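Local coordinates for protein CCMAN5 (Cellulosimicrobium cellulans, PDB 2XSG) that hydrolyses alpha-mannosidic bonds as a calcium-containing GH92 glycosidase, and probably uncovers mannose-6-phosphate on glycans of yeast-produced lysosomal enzymes, at residues Y542-A547 with E555-H560; L597-G602 with G732-D737. All coordinates share one frame; numbering follows the deposited sequence.

Read from the N terminus, the two contacts come in series: contact 1 is complete before contact 2 begins. Contact 1 closes a short loop of seven intervening residues, tying the turn after helix 539-542 to the C-terminal end of helix 550-556. Contact 2 reaches much further, joining 597-602 to 732-737 across 129 residues, and so ties the loop before helix 604-616 to a small sheet near the C-terminal end of the catalytic region. Neither closure encloses or crosses the other. Their centres lie about 16 Å apart, and they meet at two places: W544 CE3 packs on L597 CD1 (3.7 Å) and H560 NE2 on T601 O (3.4 Å).

Contact 1 of 2, residues Y542-A547 with E555-H560; sequences YHWYDA and EAMGGH
The thioether sulfur of M557 is approached by two rings at once, H543 CE1 at 3.2 Å and W544 CZ3 at 3.8 Å. Against the imidazole it lies at the edge, near the ring plane, 84° off the normal; against the six-membered ring of the indole the approach is oblique, 53° off the normal. The CE1 distance is unusually short and doubtful as evidence, and close packing rests on the longer contacts. M557 CG also comes in at the imidazole edge, 3.4 Å from H543 CE1. The chain bends about the CG-SD bond (chi3 78°), which places M557 CE 3.8 Å from W544 CH2. H543 ND1 stands 3.6 Å above the indole plane of W544, over its centre, so an imidazole edge faces the indole. A type I beta turn from Y542 to Y545, with Y545 N hydrogen-bonded to Y542 O, has H543 and W544 as its middle residues. M557 precedes G558, where a Schellman motif with positive phi ends helix 550-556. The backbone of M557 is hydrogen-bonded to that of G510, and the side chains of H543 and M557 pack on strand 508-512. Shortening M557 to an alanine removes CG, SD and CE, which would probably leave the H543 edge and the W544 six-membered ring partnerless and open a gap. The arrangement is a Met-aromatic contact, joining an interhelical turn to a helix C-terminus in the GH92 catalytic domain.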
loop_
_atom_site.group_PDB
_atom_site.type_symbol
_atom_site.label_atom_id
_atom_site.label_comp_id
_atom_site.label_asym_id
_atom_site.label_seq_id
_atom_site.Cartn_x
_atom_site.Cartn_y
_atom_site.Cartn_z
ATOM N N TYR A 542 -4.861 -20.361 2.277
ATOM C CA TYR A 542 -3.483 -20.595 2.700
ATOM C C TYR A 542 -2.827 -21.818 2.061
ATOM O O TYR A 542 -1.595 -21.900 2.023
ATOM C CB TYR A 542 -3.407 -20.717 4.218
ATOM C CG TYR A 542 -3.253 -19.419 4.948
ATOM C CD1 TYR A 542 -4.361 -18.640 5.297
ATOM C CD2 TYR A 542 -1.997 -18.976 5.323
ATOM C CE1 TYR A 542 -4.203 -17.436 5.996
ATOM C CE2 TYR A 542 -1.829 -17.783 6.013
ATOM C CZ TYR A 542 -2.930 -17.028 6.351
ATOM O OH TYR A 542 -2.702 -15.860 7.036
ATOM N N HIS A 543 -3.618 -22.768 1.563
ATOM C CA HIS A 543 -3.061 -23.947 0.880
ATOM C C HIS A 543 -1.957 -23.621 -0.153
ATOM O O HIS A 543 -0.929 -24.327 -0.233
ATOM C CB HIS A 543 -4.152 -24.805 0.224
ATOM C CG HIS A 543 -3.609 -26.028 -0.456
ATOM N ND1 HIS A 543 -3.563 -26.161 -1.826
ATOM C CD2 HIS A 543 -3.020 -27.140 0.047
ATOM C CE1 HIS A 543 -2.998 -27.314 -2.141
ATOM N NE2 HIS A 543 -2.653 -27.925 -1.022
ATOM N N TRP A 544 -2.182 -22.549 -0.914
ATOM C CA TRP A 544 -1.350 -22.146 -2.048
ATOM C C TRP A 544 -0.178 -21.240 -1.635
ATOM O O TRP A 544 0.539 -20.733 -2.498
ATOM C CB TRP A 544 -2.209 -21.438 -3.124
ATOM C CG TRP A 544 -3.487 -22.170 -3.447
ATOM C CD1 TRP A 544 -4.743 -21.872 -3.000
ATOM C CD2 TRP A 544 -3.623 -23.333 -4.284
ATOM N NE1 TRP A 544 -5.657 -22.781 -3.508
ATOM C CE2 TRP A 544 -4.993 -23.691 -4.288
ATOM C CE3 TRP A 544 -2.714 -24.113 -5.022
ATOM C CZ2 TRP A 544 -5.478 -24.789 -5.004
ATOM C CZ3 TRP A 544 -3.195 -25.213 -5.722
ATOM C CH2 TRP A 544 -4.568 -25.543 -5.700
ATOM N N TYR A 545 0.018 -21.042 -0.328
ATOM C CA TYR A 545 0.946 -20.012 0.156
ATOM C C TYR A 545 2.387 -20.166 -0.315
ATOM O O TYR A 545 3.060 -19.166 -0.645
ATOM C CB TYR A 545 0.913 -19.890 1.684
ATOM C CG TYR A 545 1.464 -18.578 2.201
ATOM C CD1 TYR A 545 2.825 -18.429 2.494
ATOM C CD2 TYR A 545 0.626 -17.483 2.405
ATOM C CE1 TYR A 545 3.331 -17.218 2.979
ATOM C CE2 TYR A 545 1.126 -16.265 2.896
ATOM C CZ TYR A 545 2.469 -16.140 3.168
ATOM O OH TYR A 545 2.944 -14.936 3.644
ATOM N N ASP A 546 2.864 -21.407 -0.354
ATOM C CA ASP A 546 4.268 -21.635 -0.645
ATOM C C ASP A 546 4.511 -21.578 -2.148
ATOM O O ASP A 546 4.800 -22.583 -2.810
ATOM C CB ASP A 546 4.765 -22.914 0.063
ATOM C CG ASP A 546 4.871 -22.718 1.568
ATOM O OD1 ASP A 546 4.993 -21.542 1.997
ATOM O OD2 ASP A 546 4.834 -23.709 2.319
ATOM N N ALA A 547 4.344 -20.357 -2.673
ATOM C CA ALA A 547 4.279 -20.113 -4.102
ATOM C C ALA A 547 5.616 -20.269 -4.835
ATOM O O ALA A 547 5.661 -20.161 -6.067
ATOM C CB ALA A 547 3.661 -18.733 -4.383
ATOM N N GLU A 555 2.508 -32.266 -6.457
ATOM C CA GLU A 555 2.818 -33.631 -5.981
ATOM C C GLU A 555 2.226 -33.959 -4.606
ATOM O O GLU A 555 1.616 -35.010 -4.429
ATOM C CB GLU A 555 4.334 -33.903 -5.998
ATOM C CG GLU A 555 4.756 -35.125 -5.147
ATOM C CD GLU A 555 6.061 -35.819 -5.614
ATOM O OE1 GLU A 555 6.547 -35.518 -6.727
ATOM O OE2 GLU A 555 6.591 -36.684 -4.864
ATOM N N ALA A 556 2.390 -33.061 -3.639
ATOM C CA ALA A 556 1.865 -33.308 -2.301
ATOM C C ALA A 556 0.338 -33.387 -2.292
ATOM O O ALA A 556 -0.242 -34.050 -1.435
ATOM C CB ALA A 556 2.361 -32.240 -1.316
ATOM N N MET A 557 -0.293 -32.701 -3.253
ATOM C CA MET A 557 -1.742 -32.689 -3.434
ATOM C C MET A 557 -2.270 -34.006 -3.997
ATOM O O MET A 557 -3.478 -34.276 -3.938
ATOM C CB MET A 557 -2.151 -31.558 -4.390
ATOM C CG MET A 557 -2.099 -30.147 -3.804
ATOM S SD MET A 557 -2.791 -28.923 -4.947
ATOM C CE MET A 557 -4.563 -29.174 -4.740
ATOM N N GLY A 558 -1.375 -34.805 -4.572
ATOM C CA GLY A 558 -1.741 -36.098 -5.144
ATOM C C GLY A 558 -1.654 -36.103 -6.664
ATOM O O GLY A 558 -2.322 -36.905 -7.331
ATOM N N GLY A 559 -0.843 -35.197 -7.217
ATOM C CA GLY A 559 -0.557 -35.211 -8.652
ATOM C C GLY A 559 -1.324 -34.179 -9.460
ATOM O O GLY A 559 -2.100 -33.401 -8.916
ATOM N N HIS A 560 -1.097 -34.191 -10.768
ATOM C CA HIS A 560 -1.578 -33.147 -11.644
ATOM C C HIS A 560 -3.101 -33.050 -11.684
ATOM O O HIS A 560 -3.666 -31.965 -11.537
ATOM C CB HIS A 560 -1.020 -33.339 -13.051
ATOM C CG HIS A 560 -1.423 -32.260 -14.001
ATOM N ND1 HIS A 560 -0.618 -31.172 -14.283
ATOM C CD2 HIS A 560 -2.546 -32.103 -14.746
ATOM C CE1 HIS A 560 -1.231 -30.392 -15.157
ATOM N NE2 HIS A 560 -2.404 -30.933 -15.450
#

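Contact 2 of 2, residues L597-G602 with G732-D737; sequences LFNYTG and GNTWVD
The first torsions of N599 and T734 bring their side chains together: N599 CG stands anti to its own carbonyl carbon (chi1 -74°), while T734 OG1 lies between its backbone N and carbonyl carbon (chi1 46°). In N599 the second torsion is close to zero (chi2 -3°), which eclipses OD1 with CA and sends ND2 outward from the backbone. That nitrogen, N599 ND2, arrives 3.3 Å from T734 O, but the angle is too poor for a hydrogen bond. Instead the amide nitrogen has its hydrogen bonds on the neighbouring strand 686-689, to Q688 OE1 and V689 O, which hold the amide while it lies beside T734. Between the side chains themselves the closest approach is N599 ND2 to T734 CB at 3.8 Å, followed by N599 CB to T734 OG1 at 3.9 Å, the two side chains passing at a slant. CA atoms of N599 and T734 are 6.4 Å apart, the shortest such separation between the segments. T734 leads into strand 735-737, an outermost strand of a three-stranded antiparallel sheet with 686-689 in the middle. Backbone hydrogen bonds of T734 with V689 and of V736 with F687 lay 734-736 alongside that middle strand, so N599 hydrogen-bonds to one strand and packs on the approach to the next. On the other segment, 597-600 have helical backbone angles without the regular helical hydrogen bonds, Y600 N reaching L597 O at 2.9 Å. Both N599 and T734 also pack on P604, at the start of helix 604-616.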
loop_
_atom_site.group_PDB
_atom_site.type_symbol
_atom_site.label_atom_id
_atom_site.label_comp_id
_atom_site.label_asym_id
_atom_site.label_seq_id
_atom_site.Cartn_x
_atom_site.Cartn_y
_atom_site.Cartn_z
ATOM N N LEU A 597 -3.109 -19.417 -10.903
ATOM C CA LEU A 597 -2.582 -20.784 -10.760
ATOM C C LEU A 597 -3.112 -21.794 -11.776
ATOM O O LEU A 597 -2.585 -22.904 -11.894
ATOM C CB LEU A 597 -2.743 -21.294 -9.325
ATOM C CG LEU A 597 -2.132 -20.361 -8.271
ATOM C CD1 LEU A 597 -2.262 -20.957 -6.875
ATOM C CD2 LEU A 597 -0.676 -20.038 -8.590
ATOM N N PHE A 598 -4.152 -21.412 -12.510
ATOM C CA PHE A 598 -4.657 -22.252 -13.588
ATOM C C PHE A 598 -3.617 -22.478 -14.686
ATOM O O PHE A 598 -3.662 -23.509 -15.368
ATOM C CB PHE A 598 -5.961 -21.688 -14.161
ATOM C CG PHE A 598 -7.130 -21.798 -13.232
ATOM C CD1 PHE A 598 -7.640 -20.658 -12.597
ATOM C CD2 PHE A 598 -7.735 -23.032 -12.992
ATOM C CE1 PHE A 598 -8.756 -20.738 -11.756
ATOM C CE2 PHE A 598 -8.847 -23.127 -12.150
ATOM C CZ PHE A 598 -9.355 -21.971 -11.522
ATOM N N ASN A 599 -2.682 -21.528 -14.836
ATOM C CA ASN A 599 -1.529 -21.676 -15.728
ATOM C C ASN A 599 -0.688 -22.899 -15.347
ATOM O O ASN A 599 -0.055 -23.518 -16.193
ATOM C CB ASN A 599 -0.620 -20.440 -15.651
ATOM C CG ASN A 599 -1.193 -19.220 -16.351
ATOM O OD1 ASN A 599 -2.261 -19.268 -16.961
ATOM N ND2 ASN A 599 -0.473 -18.103 -16.255
ATOM N N TYR A 600 -0.679 -23.228 -14.062
ATOM C CA TYR A 600 0.106 -24.350 -13.549
ATOM C C TYR A 600 -0.621 -25.670 -13.670
ATOM O O TYR A 600 0.016 -26.721 -13.643
ATOM C CB TYR A 600 0.467 -24.135 -12.082
ATOM C CG TYR A 600 1.430 -22.993 -11.805
ATOM C CD1 TYR A 600 0.981 -21.663 -11.772
ATOM C CD2 TYR A 600 2.780 -23.238 -11.540
ATOM C CE1 TYR A 600 1.854 -20.610 -11.492
ATOM C CE2 TYR A 600 3.668 -22.171 -11.247
ATOM C CZ TYR A 600 3.182 -20.865 -11.218
ATOM O OH TYR A 600 4.019 -19.803 -10.956
ATOM N N THR A 601 -1.947 -25.628 -13.791
ATOM C CA THR A 601 -2.726 -26.856 -13.938
ATOM C C THR A 601 -3.102 -27.136 -15.379
ATOM O O THR A 601 -4.009 -27.934 -15.627
ATOM C CB THR A 601 -4.043 -26.829 -13.126
ATOM O OG1 THR A 601 -4.825 -25.689 -13.513
ATOM C CG2 THR A 601 -3.759 -26.811 -11.622
ATOM N N GLY A 602 -2.420 -26.476 -16.314
ATOM C CA GLY A 602 -2.634 -26.679 -17.756
ATOM C C GLY A 602 -3.922 -26.068 -18.270
ATOM O O GLY A 602 -4.449 -26.467 -19.317
ATOM N N GLY A 732 4.833 -19.554 -26.631
ATOM C CA GLY A 732 3.853 -20.469 -26.061
ATOM C C GLY A 732 3.976 -20.725 -24.570
ATOM O O GLY A 732 3.404 -21.694 -24.068
ATOM N N ASN A 733 4.733 -19.883 -23.867
ATOM C CA ASN A 733 4.852 -19.997 -22.413
ATOM C C ASN A 733 3.867 -19.058 -21.739
ATOM O O ASN A 733 3.550 -18.005 -22.284
ATOM C CB ASN A 733 6.285 -19.701 -21.934
ATOM C CG ASN A 733 7.296 -20.741 -22.400
ATOM O OD1 ASN A 733 6.944 -21.820 -22.869
ATOM N ND2 ASN A 733 8.559 -20.406 -22.274
ATOM N N THR A 734 3.396 -19.443 -20.558
ATOM C CA THR A 734 2.417 -18.666 -19.801
ATOM C C THR A 734 3.086 -17.873 -18.656
ATOM O O THR A 734 2.424 -17.418 -17.721
ATOM C CB THR A 734 1.267 -19.562 -19.301
ATOM O OG1 THR A 734 1.804 -20.760 -18.719
ATOM C CG2 THR A 734 0.324 -19.940 -20.479
ATOM N N TRP A 735 4.406 -17.718 -18.769
ATOM C CA TRP A 735 5.220 -16.906 -17.863
ATOM C C TRP A 735 6.322 -16.224 -18.669
ATOM O O TRP A 735 6.767 -16.746 -19.702
ATOM C CB TRP A 735 5.848 -17.775 -16.763
ATOM C CG TRP A 735 6.771 -18.859 -17.283
ATOM C CD1 TRP A 735 6.423 -20.144 -17.616
ATOM C CD2 TRP A 735 8.186 -18.749 -17.535
ATOM N NE1 TRP A 735 7.530 -20.837 -18.055
ATOM C CE2 TRP A 735 8.622 -20.005 -18.024
ATOM C CE3 TRP A 735 9.125 -17.710 -17.404
ATOM C CZ2 TRP A 735 9.966 -20.258 -18.369
ATOM C CZ3 TRP A 735 10.459 -17.959 -17.743
ATOM C CH2 TRP A 735 10.861 -19.223 -18.232
ATOM N N VAL A 736 6.760 -15.058 -18.210
ATOM C CA VAL A 736 7.903 -14.393 -18.817
ATOM C C VAL A 736 8.905 -13.978 -17.735
ATOM O O VAL A 736 8.523 -13.719 -16.579
ATOM C CB VAL A 736 7.511 -13.144 -19.676
ATOM C CG1 VAL A 736 6.224 -13.378 -20.466
ATOM C CG2 VAL A 736 7.345 -11.938 -18.799
ATOM N N ASP A 737 10.179 -13.901 -18.116
ATOM C CA ASP A 737 11.211 -13.462 -17.189
ATOM C C ASP A 737 11.255 -11.952 -17.087
ATOM O O ASP A 737 11.007 -11.242 -18.076
ATOM C CB ASP A 737 12.580 -13.986 -17.582
ATOM C CG ASP A 737 13.517 -14.072 -16.390
ATOM O OD1 ASP A 737 14.434 -13.209 -16.293
ATOM O OD2 ASP A 737 13.288 -14.975 -15.534
#